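Local coordinates for protein aminoglycoside N(3)-acetyltransferase, AAC(3)-IVa (Escherichia coli, PDB 6MN3) that catalyses transfer of an acetyl group from acetyl-CoA to the 3-amino group of 2-deoxystreptamine antibiotics, probably conferring aminoglycoside resistance, and binds a zinc ion, at residues V61-S66 and F104-A109; S78-D83 and T90-P95; K163-V168 and D237-L242. One frame throughout, in Å; residues are numbered along the deposited sequence.

Contacts 1 and 2 are neighbours, with centres 8 Å apart, and contact 2 is nested within the chain that contact 1 closes. They touch directly: a probable hydrogen bond of 2.8 Å joins W65 O to T81 N, and V80, which packs on W92 in contact 2, also meets S64. Contact 1 pairs two strands of the central sheet, and contact 2 packs the loop before helix 86-91 against the chain after it. Contact 3 lies apart, its centre about 25 Å from that of contact 1 and 31 Å from that of contact 2, across the chain's centre from the latter. It is nearest the zinc site, the L242 side chain being about 7 Å from the metal.

Contact 1 (V61-S66 and F104-A109)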
ATOM      1  N   VAL A  61      -7.073   4.481   4.535  1.00 34.70           N
ATOM      2  CA  VAL A  61      -7.097   3.375   3.586  1.00 35.02           C
ATOM      3  C   VAL A  61      -5.916   2.455   3.863  1.00 39.45           C
ATOM      4  O   VAL A  61      -4.811   2.919   4.161  1.00 37.16           O
ATOM      5  CB  VAL A  61      -7.063   3.869   2.124  1.00 34.29           C
ATOM      6  CG1 VAL A  61      -7.430   2.738   1.181  1.00 28.63           C
ATOM      7  CG2 VAL A  61      -8.002   5.052   1.936  1.00 37.72           C
ATOM      8  N   MET A  62      -6.152   1.151   3.759  1.00 38.00           N
ATOM      9  CA  MET A  62      -5.128   0.138   3.955  1.00 31.59           C
ATOM     10  C   MET A  62      -5.312  -0.981   2.942  1.00 33.69           C
ATOM     11  O   MET A  62      -6.442  -1.280   2.539  1.00 33.31           O
ATOM     12  CB  MET A  62      -5.173  -0.460   5.368  1.00 30.30           C
ATOM     13  CG  MET A  62      -4.828   0.508   6.472  1.00 32.37           C
ATOM     14  SD  MET A  62      -4.753  -0.347   8.048  1.00 40.64           S
ATOM     15  CE  MET A  62      -4.909   1.025   9.185  1.00 40.80           C
ATOM     16  N   PRO A  63      -4.222  -1.615   2.515  1.00 36.21           N
ATOM     17  CA  PRO A  63      -4.356  -2.828   1.703  1.00 37.05           C
ATOM     18  C   PRO A  63      -5.047  -3.920   2.505  1.00 41.11           C
ATOM     19  O   PRO A  63      -4.956  -3.970   3.734  1.00 40.62           O
ATOM     20  CB  PRO A  63      -2.906  -3.200   1.373  1.00 39.90           C
ATOM     21  CG  PRO A  63      -2.093  -2.542   2.437  1.00 41.45           C
ATOM     22  CD  PRO A  63      -2.813  -1.268   2.767  1.00 37.92           C
ATOM     23  N   SER A  64      -5.753  -4.799   1.795  1.00 51.17           N
ATOM     24  CA  SER A  64      -6.573  -5.797   2.468  1.00 52.00           C
ATOM     25  C   SER A  64      -6.858  -6.996   1.574  1.00 56.52           C
ATOM     26  O   SER A  64      -7.977  -7.518   1.572  1.00 60.72           O
ATOM     27  CB  SER A  64      -7.888  -5.163   2.932  1.00 52.24           C
ATOM     28  OG  SER A  64      -8.532  -5.963   3.906  1.00 62.08           O
ATOM     29  N   TRP A  65      -5.861  -7.446   0.816  1.00 57.04           N
ATOM     30  CA  TRP A  65      -6.054  -8.578  -0.077  1.00 61.18           C
ATOM     31  C   TRP A  65      -5.646  -9.883   0.605  1.00 62.94           C
ATOM     32  O   TRP A  65      -4.980  -9.895   1.643  1.00 60.65           O
ATOM     33  CB  TRP A  65      -5.277  -8.381  -1.379  1.00 60.28           C
ATOM     34  CG  TRP A  65      -3.825  -8.082  -1.202  1.00 59.23           C
ATOM     35  CD1 TRP A  65      -2.843  -8.960  -0.844  1.00 54.86           C
ATOM     36  CD2 TRP A  65      -3.183  -6.816  -1.392  1.00 55.49           C
ATOM     37  NE1 TRP A  65      -1.630  -8.316  -0.792  1.00 54.75           N
ATOM     38  CE2 TRP A  65      -1.811  -6.999  -1.125  1.00 53.25           C
ATOM     39  CE3 TRP A  65      -3.636  -5.546  -1.760  1.00 52.35           C
ATOM     40  CZ2 TRP A  65      -0.891  -5.959  -1.212  1.00 48.59           C
ATOM     41  CZ3 TRP A  65      -2.721  -4.514  -1.846  1.00 46.40           C
ATOM     42  CH2 TRP A  65      -1.363  -4.726  -1.574  1.00 48.32           C
ATOM     43  N   SER A  66      -6.056 -10.997  -0.005  1.00 63.33           N
ATOM     44  CA  SER A  66      -5.905 -12.320   0.592  1.00 71.03           C
ATOM     45  C   SER A  66      -4.640 -13.038   0.140  1.00 78.96           C
ATOM     46  O   SER A  66      -4.011 -13.740   0.940  1.00 79.91           O
ATOM     47  CB  SER A  66      -7.121 -13.186   0.259  1.00 72.10           C
ATOM     48  OG  SER A  66      -8.248 -12.801   1.023  1.00 71.95           O
ATOM     49  N   PHE A 104      -8.188  -8.586  -4.701  1.00 66.13           N
ATOM     50  CA  PHE A 104      -7.145  -7.584  -4.523  1.00 64.89           C
ATOM     51  C   PHE A 104      -7.715  -6.379  -3.787  1.00 60.42           C
ATOM     52  O   PHE A 104      -7.618  -5.244  -4.264  1.00 58.92           O
ATOM     53  CB  PHE A 104      -6.559  -7.179  -5.875  1.00 63.20           C
ATOM     54  CG  PHE A 104      -6.386  -8.332  -6.822  1.00 70.92           C
ATOM     55  CD1 PHE A 104      -5.441  -9.313  -6.571  1.00 73.80           C
ATOM     56  CD2 PHE A 104      -7.175  -8.441  -7.955  1.00 73.36           C
ATOM     57  CE1 PHE A 104      -5.280 -10.379  -7.437  1.00 78.41           C
ATOM     58  CE2 PHE A 104      -7.019  -9.504  -8.823  1.00 76.71           C
ATOM     59  CZ  PHE A 104      -6.071 -10.474  -8.565  1.00 80.24           C
ATOM     60  N   ALA A 105      -8.295  -6.620  -2.617  1.00 56.89           N
ATOM     61  CA  ALA A 105      -9.120  -5.626  -1.953  1.00 55.26           C
ATOM     62  C   ALA A 105      -8.288  -4.660  -1.113  1.00 51.60           C
ATOM     63  O   ALA A 105      -7.149  -4.936  -0.725  1.00 50.38           O
ATOM     64  CB  ALA A 105     -10.162  -6.306  -1.065  1.00 56.97           C
ATOM     65  N   PHE A 106      -8.888  -3.506  -0.843  1.00 50.50           N
ATOM     66  CA  PHE A 106      -8.415  -2.541   0.134  1.00 49.63           C
ATOM     67  C   PHE A 106      -9.505  -2.332   1.178  1.00 53.01           C
ATOM     68  O   PHE A 106     -10.646  -2.776   1.018  1.00 55.43           O
ATOM     69  CB  PHE A 106      -8.054  -1.204  -0.530  1.00 45.34           C
ATOM     70  CG  PHE A 106      -6.696  -1.188  -1.177  1.00 48.55           C
ATOM     71  CD1 PHE A 106      -5.668  -0.433  -0.639  1.00 42.41           C
ATOM     72  CD2 PHE A 106      -6.452  -1.915  -2.330  1.00 49.98           C
ATOM     73  CE1 PHE A 106      -4.420  -0.409  -1.233  1.00 41.95           C
ATOM     74  CE2 PHE A 106      -5.205  -1.896  -2.929  1.00 45.43           C
ATOM     75  CZ  PHE A 106      -4.188  -1.142  -2.379  1.00 42.71           C
ATOM     76  N   ALA A 107      -9.149  -1.649   2.259  1.00 51.65           N
ATOM     77  CA  ALA A 107     -10.103  -1.285   3.296  1.00 51.01           C
ATOM     78  C   ALA A 107     -10.017   0.212   3.542  1.00 52.87           C
ATOM     79  O   ALA A 107      -8.923   0.781   3.561  1.00 53.32           O
ATOM     80  CB  ALA A 107      -9.845  -2.054   4.597  1.00 45.33           C
ATOM     81  N   ALA A 108     -11.171   0.847   3.724  1.00 43.77           N
ATOM     82  CA  ALA A 108     -11.214   2.292   3.881  1.00 42.34           C
ATOM     83  C   ALA A 108     -12.318   2.676   4.856  1.00 47.76           C
ATOM     84  O   ALA A 108     -13.401   2.085   4.846  1.00 52.79           O
ATOM     85  CB  ALA A 108     -11.424   2.991   2.533  1.00 46.09           C
ATOM     86  N   ALA A 109     -12.030   3.670   5.695  1.00 42.00           N
ATOM     87  CA  ALA A 109     -12.986   4.186   6.669  1.00 43.05           C
ATOM     88  C   ALA A 109     -12.887   5.702   6.685  1.00 43.46           C
ATOM     89  O   ALA A 109     -11.807   6.250   6.927  1.00 39.74           O
ATOM     90  CB  ALA A 109     -12.724   3.614   8.066  1.00 42.21           C
TER
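Strand 61-63 runs antiparallel to strand 106-109, their axes 4.6 Å apart at closest approach and 164° between their directions. M62 and A107 form the hydrogen-bonded pair: M62 N donates to A107 O (2.8 Å), and A107 N donates to M62 O (2.7 Å). V61 with A108 and P63 with F106 are the flanking non-hydrogen-bonded pairs. Beyond P63, whose nitrogen carries no proton, S64 N reaches A105 O at 2.9 Å in a bent bond, which adds a third backbone bond beyond the P63-F106 pair.

The F106 ring is the centre of the packing. P63 CA sits over one face in a CH-pi contact, 4.0 Å from the F106 ring centroid, while V61 CG1 approaches F106 CD1. The indole of W65 turns an edge to F106 in an offset edge-to-face pair, with CZ3 3.7 Å from F106 CZ and the six-membered ring inclined at 71° to the phenyl plane. The indole is brought alongside F106 because W65 CG stands between its backbone N and carbonyl carbon (chi1 53°). S64 CB packs on A107 CB at 4.0 Å; the S64 hydroxyl is hydrogen-bonded to R99.

M62 and A107 share a sheet face covered by helix 86-91, both touching F91. V61 and A108 occupy the opposite face, where I116 and I117 of helix 113-117 lie against them. Helix-covered on both faces, the pair belongs to the mixed central sheet of this antibiotic N-acetyltransferase fold, with 106-109 lying between 59-63 and the edge strand 98-99.

Contact 2 (S78-D83 and T90-P95)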
ATOM      1  N   SER A  78     -12.957 -13.148   4.541  1.00 70.89           N
ATOM      2  CA  SER A  78     -11.644 -13.434   3.971  1.00 70.34           C
ATOM      3  C   SER A  78     -10.564 -12.627   4.683  1.00 71.44           C
ATOM      4  O   SER A  78     -10.598 -11.387   4.640  1.00 70.84           O
ATOM      5  CB  SER A  78     -11.626 -13.131   2.475  1.00 70.82           C
ATOM      6  OG  SER A  78     -12.373 -14.090   1.745  1.00 79.80           O
ATOM      7  N   PRO A  79      -9.606 -13.272   5.342  1.00 69.53           N
ATOM      8  CA  PRO A  79      -8.580 -12.526   6.074  1.00 62.92           C
ATOM      9  C   PRO A  79      -7.530 -11.938   5.146  1.00 69.26           C
ATOM     10  O   PRO A  79      -7.265 -12.446   4.053  1.00 62.80           O
ATOM     11  CB  PRO A  79      -7.959 -13.586   6.996  1.00 64.48           C
ATOM     12  CG  PRO A  79      -8.838 -14.811   6.872  1.00 68.75           C
ATOM     13  CD  PRO A  79      -9.463 -14.723   5.525  1.00 70.05           C
ATOM     14  N   VAL A  80      -6.932 -10.839   5.605  1.00 63.90           N
ATOM     15  CA  VAL A  80      -5.814 -10.242   4.888  1.00 60.72           C
ATOM     16  C   VAL A  80      -4.616 -11.183   4.949  1.00 58.84           C
ATOM     17  O   VAL A  80      -4.410 -11.899   5.938  1.00 57.68           O
ATOM     18  CB  VAL A  80      -5.474  -8.861   5.480  1.00 56.70           C
ATOM     19  CG1 VAL A  80      -4.454  -8.145   4.621  1.00 58.79           C
ATOM     20  CG2 VAL A  80      -6.730  -8.023   5.607  1.00 55.82           C
ATOM     21  N   THR A  81      -3.832 -11.199   3.876  1.00 58.77           N
ATOM     22  CA  THR A  81      -2.638 -12.029   3.852  1.00 64.85           C
ATOM     23  C   THR A  81      -1.716 -11.645   5.007  1.00 66.77           C
ATOM     24  O   THR A  81      -1.589 -10.458   5.333  1.00 67.95           O
ATOM     25  CB  THR A  81      -1.898 -11.880   2.521  1.00 66.99           C
ATOM     26  OG1 THR A  81      -0.585 -12.443   2.638  1.00 69.72           O
ATOM     27  CG2 THR A  81      -1.785 -10.414   2.133  1.00 60.62           C
ATOM     28  N   PRO A  82      -1.069 -12.618   5.656  1.00 68.35           N
ATOM     29  CA  PRO A  82      -0.209 -12.292   6.806  1.00 66.75           C
ATOM     30  C   PRO A  82       0.981 -11.419   6.452  1.00 66.33           C
ATOM     31  O   PRO A  82       1.609 -10.864   7.363  1.00 63.39           O
ATOM     32  CB  PRO A  82       0.241 -13.669   7.312  1.00 65.99           C
ATOM     33  CG  PRO A  82       0.086 -14.577   6.137  1.00 68.50           C
ATOM     34  CD  PRO A  82      -1.104 -14.065   5.383  1.00 70.13           C
ATOM     35  N   ASP A  83       1.308 -11.272   5.167  1.00 67.07           N
ATOM     36  CA  ASP A  83       2.421 -10.424   4.767  1.00 68.43           C
ATOM     37  C   ASP A  83       2.095  -8.940   4.867  1.00 60.70           C
ATOM     38  O   ASP A  83       3.019  -8.118   4.826  1.00 57.77           O
ATOM     39  CB  ASP A  83       2.849 -10.768   3.340  1.00 83.22           C
ATOM     40  CG  ASP A  83       4.288 -10.388   3.057  1.00 94.67           C
ATOM     41  OD1 ASP A  83       5.141 -10.588   3.948  1.00 98.11           O
ATOM     42  OD2 ASP A  83       4.566  -9.890   1.946  1.00 97.16           O
ATOM     43  N   THR A  90      -6.571  -6.168  11.042  1.00 48.40           N
ATOM     44  CA  THR A  90      -7.428  -5.673  12.107  1.00 47.45           C
ATOM     45  C   THR A  90      -8.335  -4.548  11.640  1.00 46.80           C
ATOM     46  O   THR A  90      -9.461  -4.425  12.131  1.00 52.41           O
ATOM     47  CB  THR A  90      -6.579  -5.180  13.282  1.00 48.04           C
ATOM     48  OG1 THR A  90      -5.477  -6.076  13.482  1.00 48.89           O
ATOM     49  CG2 THR A  90      -7.416  -5.101  14.563  1.00 43.66           C
ATOM     50  N   PHE A  91      -7.874  -3.746  10.680  1.00 45.45           N
ATOM     51  CA  PHE A  91      -8.602  -2.547  10.280  1.00 43.93           C
ATOM     52  C   PHE A  91      -9.950  -2.885   9.650  1.00 47.44           C
ATOM     53  O   PHE A  91     -10.966  -2.258   9.972  1.00 44.24           O
ATOM     54  CB  PHE A  91      -7.735  -1.732   9.318  1.00 39.74           C
ATOM     55  CG  PHE A  91      -8.410  -0.520   8.752  1.00 39.18           C
ATOM     56  CD1 PHE A  91      -9.000   0.415   9.582  1.00 38.62           C
ATOM     57  CD2 PHE A  91      -8.431  -0.305   7.383  1.00 42.01           C
ATOM     58  CE1 PHE A  91      -9.612   1.536   9.057  1.00 38.43           C
ATOM     59  CE2 PHE A  91      -9.038   0.812   6.850  1.00 39.45           C
ATOM     60  CZ  PHE A  91      -9.630   1.735   7.688  1.00 43.11           C
ATOM     61  N   TRP A  92      -9.986  -3.885   8.766  1.00 45.66           N
ATOM     62  CA  TRP A  92     -11.189  -4.134   7.979  1.00 53.01           C
ATOM     63  C   TRP A  92     -12.316  -4.754   8.794  1.00 57.63           C
ATOM     64  O   TRP A  92     -13.467  -4.739   8.342  1.00 59.45           O
ATOM     65  CB  TRP A  92     -10.859  -5.031   6.785  1.00 49.50           C
ATOM     66  CG  TRP A  92     -10.608  -6.460   7.150  1.00 54.21           C
ATOM     67  CD1 TRP A  92      -9.408  -7.028   7.462  1.00 50.89           C
ATOM     68  CD2 TRP A  92     -11.582  -7.508   7.237  1.00 55.73           C
ATOM     69  NE1 TRP A  92      -9.573  -8.364   7.736  1.00 55.49           N
ATOM     70  CE2 TRP A  92     -10.899  -8.684   7.605  1.00 55.91           C
ATOM     71  CE3 TRP A  92     -12.965  -7.566   7.039  1.00 61.31           C
ATOM     72  CZ2 TRP A  92     -11.552  -9.901   7.783  1.00 59.23           C
ATOM     73  CZ3 TRP A  92     -13.611  -8.778   7.216  1.00 63.34           C
ATOM     74  CH2 TRP A  92     -12.904  -9.927   7.582  1.00 61.21           C
ATOM     75  N   ARG A  93     -12.021  -5.297   9.975  1.00 54.96           N
ATOM     76  CA  ARG A  93     -13.038  -5.934  10.801  1.00 54.08           C
ATOM     77  C   ARG A  93     -13.792  -4.955  11.688  1.00 51.68           C
ATOM     78  O   ARG A  93     -14.802  -5.339  12.289  1.00 53.69           O
ATOM     79  CB  ARG A  93     -12.405  -7.016  11.681  1.00 53.14           C
ATOM     80  CG  ARG A  93     -11.494  -7.971  10.938  1.00 53.91           C
ATOM     81  CD  ARG A  93     -10.841  -8.952  11.893  1.00 54.78           C
ATOM     82  NE  ARG A  93      -9.815  -9.752  11.235  1.00 55.84           N
ATOM     83  CZ  ARG A  93     -10.031 -10.946  10.694  1.00 58.47           C
ATOM     84  NH1 ARG A  93     -11.241 -11.486  10.733  1.00 61.11           N
ATOM     85  NH2 ARG A  93      -9.034 -11.601  10.115  1.00 61.82           N
ATOM     86  N   LEU A  94     -13.333  -3.715  11.784  1.00 49.14           N
ATOM     87  CA  LEU A  94     -13.942  -2.729  12.660  1.00 53.44           C
ATOM     88  C   LEU A  94     -15.243  -2.219  12.052  1.00 57.69           C
ATOM     89  O   LEU A  94     -15.551  -2.489  10.890  1.00 59.34           O
ATOM     90  CB  LEU A  94     -12.944  -1.603  12.919  1.00 48.19           C
ATOM     91  CG  LEU A  94     -11.671  -2.100  13.606  1.00 49.74           C
ATOM     92  CD1 LEU A  94     -10.566  -1.057  13.546  1.00 46.32           C
ATOM     93  CD2 LEU A  94     -11.966  -2.504  15.044  1.00 45.29           C
ATOM     94  N   PRO A  95     -16.062  -1.515  12.833  1.00 59.73           N
ATOM     95  CA  PRO A  95     -17.333  -1.020  12.291  1.00 63.21           C
ATOM     96  C   PRO A  95     -17.135   0.079  11.257  1.00 67.92           C
ATOM     97  O   PRO A  95     -16.232   0.912  11.367  1.00 64.46           O
ATOM     98  CB  PRO A  95     -18.061  -0.489  13.531  1.00 52.95           C
ATOM     99  CG  PRO A  95     -17.455  -1.220  14.667  1.00 54.22           C
ATOM    100  CD  PRO A  95     -16.016  -1.392  14.301  1.00 53.62           C
TER
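A buried indole, that of W92, carries this loop-to-helix-end contact, which packs residues 78-80 of the loop leading to helix 86-91 against the chain leaving that helix. No hydrogen bond spans the two segments directly; the interface is small and made by van der Waals contact. The V80 and W92 side chains run alongside each other with opposite headings, and CG2 of V80 comes tightly to W92 CD1, at 3.4 Å. S78 O approaches the six-membered part of the indole, 3.6 Å from W92 CZ2 and displaced toward the rim.

The other side of the indole is lined by R93, whose CG lies 3.5 Å above the W92 plane. R93 then extends from CG to NE and turns its guanidinium so that W92 CZ2 stands over the centre of that group. From there NH2 of R93 reaches P79 CB at 3.9 Å, at the exposed margin of the contact. It is the chi1 of W92, 73°, that swings the indole from the type I turn F91-L94 back toward the loop.

D89, just before the second segment, accepts from both V80 N and W92 NE1 through OD1 and forms a salt bridge with R93 NH2 through OD2, while R99 adds a cation-pi interaction with W92 and a hydrogen bond to S78 O. The bond from NE1 would tend to fix the rotation of the indole.

A carboxylate from within the short helix 86-91 thus joins the loop before the helix to the turn F91-L94 after it, beside strand 106-109 of the central sheet.

Contact 3 (K163-V168 and D237-L242); sequences KVPYGV and DPLIFL
A single water bridges two loops that make no direct hydrogen bond to each other. It donates to Y166 OH (3.0 Å) and accepts from F241 N (2.9 Å); it also lies near P238 O at a distance short enough for its exact value to be doubtful. Lying in the plane of the Y166 ring at its edge, the water fills the corner between the tyrosine hydroxyl and the turn backbone.

Y166 is held among aliphatic groups. L242 CD2 lies over one face, 4.0 Å from the Y166 ring centroid in a CH-pi contact only 20° off the normal, and V164 CG1 covers the opposite face. L239 CD2 comes at the ring edge, in plane, 3.6 Å from Y166 CD2. CG of Y166 lies between the backbone N and the carbonyl carbon, with chi1 at 44°, which sends the ring into the other loop. At the outer margin the side chains of P165 and P238 cross at about a right angle, P165 CD meeting P238 CB at 3.6 Å, while V164 CG2 approaches P238 O at 3.3 Å.

Segment 237-242 is shaped by two overlapping type I turns, D237-I240 and L239-L242. An Asx turn stiffens the first, L239 N donating to D237 OD1 at 2.8 Å. The Y166 hydroxyl also bonds E159, part of a possible Cys-His-Glu triad with C192 and H156, so Y166 may help to position it.

L242 directly precedes the zinc ligand H243 and lies close to C252, placing this junction beside the zinc site that these two ligands complete with C191 and C249.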
ATOM      1  N   LYS A 163       2.865   2.083 -18.915  1.00 71.33           N
ATOM      2  CA  LYS A 163       2.700   0.994 -19.877  1.00 78.43           C
ATOM      3  C   LYS A 163       3.962   0.133 -19.918  1.00 73.99           C
ATOM      4  O   LYS A 163       4.601  -0.050 -20.954  1.00 73.36           O
ATOM      5  CB  LYS A 163       2.336   1.535 -21.262  1.00 82.41           C
ATOM      6  CG  LYS A 163       1.150   2.487 -21.253  1.00 83.08           C
ATOM      7  CD  LYS A 163       1.303   3.572 -22.305  1.00 90.70           C
ATOM      8  CE  LYS A 163       1.259   4.958 -21.682  1.00 91.03           C
ATOM      9  NZ  LYS A 163       1.642   6.014 -22.662  1.00 92.41           N
ATOM     10  N   VAL A 164       4.309  -0.389 -18.745  1.00 71.18           N
ATOM     11  CA  VAL A 164       5.589  -1.075 -18.557  1.00 68.94           C
ATOM     12  C   VAL A 164       5.614  -2.337 -19.412  1.00 79.28           C
ATOM     13  O   VAL A 164       4.558  -2.975 -19.604  1.00 81.43           O
ATOM     14  CB  VAL A 164       5.807  -1.390 -17.065  1.00 62.35           C
ATOM     15  CG1 VAL A 164       5.144  -2.704 -16.653  1.00 64.20           C
ATOM     16  CG2 VAL A 164       7.288  -1.359 -16.711  1.00 61.85           C
ATOM     17  N   PRO A 165       6.757  -2.719 -19.992  1.00 84.97           N
ATOM     18  CA  PRO A 165       6.739  -3.824 -20.966  1.00 90.91           C
ATOM     19  C   PRO A 165       6.553  -5.200 -20.351  1.00 93.26           C
ATOM     20  O   PRO A 165       5.968  -6.073 -21.002  1.00 99.71           O
ATOM     21  CB  PRO A 165       8.103  -3.706 -21.663  1.00 90.45           C
ATOM     22  CG  PRO A 165       8.589  -2.326 -21.352  1.00 87.71           C
ATOM     23  CD  PRO A 165       8.049  -2.014 -19.993  1.00 85.85           C
ATOM     24  N   TYR A 166       7.032  -5.433 -19.132  1.00 88.00           N
ATOM     25  CA  TYR A 166       6.987  -6.775 -18.573  1.00 85.30           C
ATOM     26  C   TYR A 166       5.606  -7.096 -18.014  1.00 83.36           C
ATOM     27  O   TYR A 166       4.874  -6.215 -17.551  1.00 81.59           O
ATOM     28  CB  TYR A 166       8.047  -6.953 -17.484  1.00 80.56           C
ATOM     29  CG  TYR A 166       8.173  -5.806 -16.508  1.00 71.11           C
ATOM     30  CD1 TYR A 166       7.271  -5.653 -15.463  1.00 67.30           C
ATOM     31  CD2 TYR A 166       9.209  -4.890 -16.617  1.00 68.57           C
ATOM     32  CE1 TYR A 166       7.391  -4.611 -14.563  1.00 67.81           C
ATOM     33  CE2 TYR A 166       9.340  -3.849 -15.720  1.00 67.34           C
ATOM     34  CZ  TYR A 166       8.427  -3.712 -14.695  1.00 63.76           C
ATOM     35  OH  TYR A 166       8.549  -2.672 -13.802  1.00 53.46           O
ATOM     36  N   GLY A 167       5.254  -8.379 -18.065  1.00 84.85           N
ATOM     37  CA  GLY A 167       3.977  -8.851 -17.572  1.00 82.07           C
ATOM     38  C   GLY A 167       3.917 -10.361 -17.477  1.00 90.54           C
ATOM     39  O   GLY A 167       3.819 -11.051 -18.498  1.00 98.60           O
ATOM     40  N   VAL A 168       3.979 -10.890 -16.259  1.00 88.57           N
ATOM     41  CA  VAL A 168       3.959 -12.334 -16.033  1.00 92.53           C
ATOM     42  C   VAL A 168       2.524 -12.773 -15.767  1.00 92.05           C
ATOM     43  O   VAL A 168       1.725 -11.993 -15.225  1.00 89.08           O
ATOM     44  CB  VAL A 168       4.891 -12.731 -14.877  1.00 93.39           C
ATOM     45  CG1 VAL A 168       6.336 -12.425 -15.237  1.00 95.19           C
ATOM     46  CG2 VAL A 168       4.493 -12.013 -13.597  1.00 86.68           C
ATOM     47  N   ASP A 237      13.981   4.598 -18.245  1.00 58.06           N
ATOM     48  CA  ASP A 237      14.263   3.164 -18.270  1.00 56.38           C
ATOM     49  C   ASP A 237      12.986   2.427 -17.894  1.00 55.96           C
ATOM     50  O   ASP A 237      12.609   2.387 -16.710  1.00 51.05           O
ATOM     51  CB  ASP A 237      15.407   2.800 -17.326  1.00 60.20           C
ATOM     52  CG  ASP A 237      15.979   1.415 -17.599  1.00 70.36           C
ATOM     53  OD1 ASP A 237      15.212   0.507 -17.983  1.00 73.70           O
ATOM     54  OD2 ASP A 237      17.202   1.234 -17.424  1.00 75.27           O
ATOM     55  N   PRO A 238      12.288   1.838 -18.867  1.00 59.85           N
ATOM     56  CA  PRO A 238      11.099   1.038 -18.533  1.00 63.06           C
ATOM     57  C   PRO A 238      11.403  -0.153 -17.642  1.00 66.88           C
ATOM     58  O   PRO A 238      10.491  -0.660 -16.977  1.00 68.40           O
ATOM     59  CB  PRO A 238      10.576   0.592 -19.907  1.00 64.30           C
ATOM     60  CG  PRO A 238      11.163   1.568 -20.879  1.00 62.29           C
ATOM     61  CD  PRO A 238      12.503   1.933 -20.320  1.00 62.52           C
ATOM     62  N   LEU A 239      12.653  -0.616 -17.604  1.00 68.07           N
ATOM     63  CA  LEU A 239      13.062  -1.730 -16.759  1.00 69.40           C
ATOM     64  C   LEU A 239      13.921  -1.267 -15.585  1.00 66.66           C
ATOM     65  O   LEU A 239      14.833  -1.979 -15.157  1.00 71.62           O
ATOM     66  CB  LEU A 239      13.806  -2.779 -17.585  1.00 60.70           C
ATOM     67  CG  LEU A 239      13.194  -3.105 -18.948  1.00 62.40           C
ATOM     68  CD1 LEU A 239      14.043  -4.123 -19.693  1.00 66.50           C
ATOM     69  CD2 LEU A 239      11.764  -3.604 -18.795  1.00 60.94           C
ATOM     70  N   ILE A 240      13.638  -0.072 -15.058  1.00 52.98           N
ATOM     71  CA  ILE A 240      14.428   0.463 -13.951  1.00 52.75           C
ATOM     72  C   ILE A 240      14.217  -0.356 -12.683  1.00 54.39           C
ATOM     73  O   ILE A 240      15.140  -0.515 -11.874  1.00 56.55           O
ATOM     74  CB  ILE A 240      14.091   1.952 -13.734  1.00 51.72           C
ATOM     75  CG1 ILE A 240      14.895   2.533 -12.568  1.00 48.43           C
ATOM     76  CG2 ILE A 240      12.599   2.143 -13.494  1.00 53.08           C
ATOM     77  CD1 ILE A 240      16.337   2.827 -12.908  1.00 56.22           C
ATOM     78  N   PHE A 241      13.018  -0.901 -12.492  1.00 54.11           N
ATOM     79  CA  PHE A 241      12.685  -1.675 -11.306  1.00 58.03           C
ATOM     80  C   PHE A 241      13.080  -3.143 -11.417  1.00 64.43           C
ATOM     81  O   PHE A 241      12.823  -3.909 -10.483  1.00 65.11           O
ATOM     82  CB  PHE A 241      11.183  -1.575 -11.020  1.00 60.04           C
ATOM     83  CG  PHE A 241      10.734  -0.206 -10.591  1.00 59.25           C
ATOM     84  CD1 PHE A 241      11.526   0.571  -9.761  1.00 58.97           C
ATOM     85  CD2 PHE A 241       9.516   0.302 -11.014  1.00 53.63           C
ATOM     86  CE1 PHE A 241      11.112   1.829  -9.363  1.00 51.78           C
ATOM     87  CE2 PHE A 241       9.097   1.558 -10.619  1.00 47.71           C
ATOM     88  CZ  PHE A 241       9.897   2.323  -9.793  1.00 46.33           C
ATOM     89  N   LEU A 242      13.691  -3.553 -12.526  1.00 67.64           N
ATOM     90  CA  LEU A 242      14.058  -4.946 -12.749  1.00 71.78           C
ATOM     91  C   LEU A 242      15.513  -5.169 -12.364  1.00 75.30           C
ATOM     92  O   LEU A 242      16.398  -4.420 -12.796  1.00 76.76           O
ATOM     93  CB  LEU A 242      13.841  -5.344 -14.209  1.00 74.50           C
ATOM     94  CG  LEU A 242      12.401  -5.455 -14.712  1.00 68.11           C
ATOM     95  CD1 LEU A 242      12.367  -6.251 -16.006  1.00 63.11           C
ATOM     96  CD2 LEU A 242      11.500  -6.086 -13.658  1.00 62.93           C
TER
HETATM   97  O   HOH W   1      10.881  -0.915 -14.476  1.00 68.70           O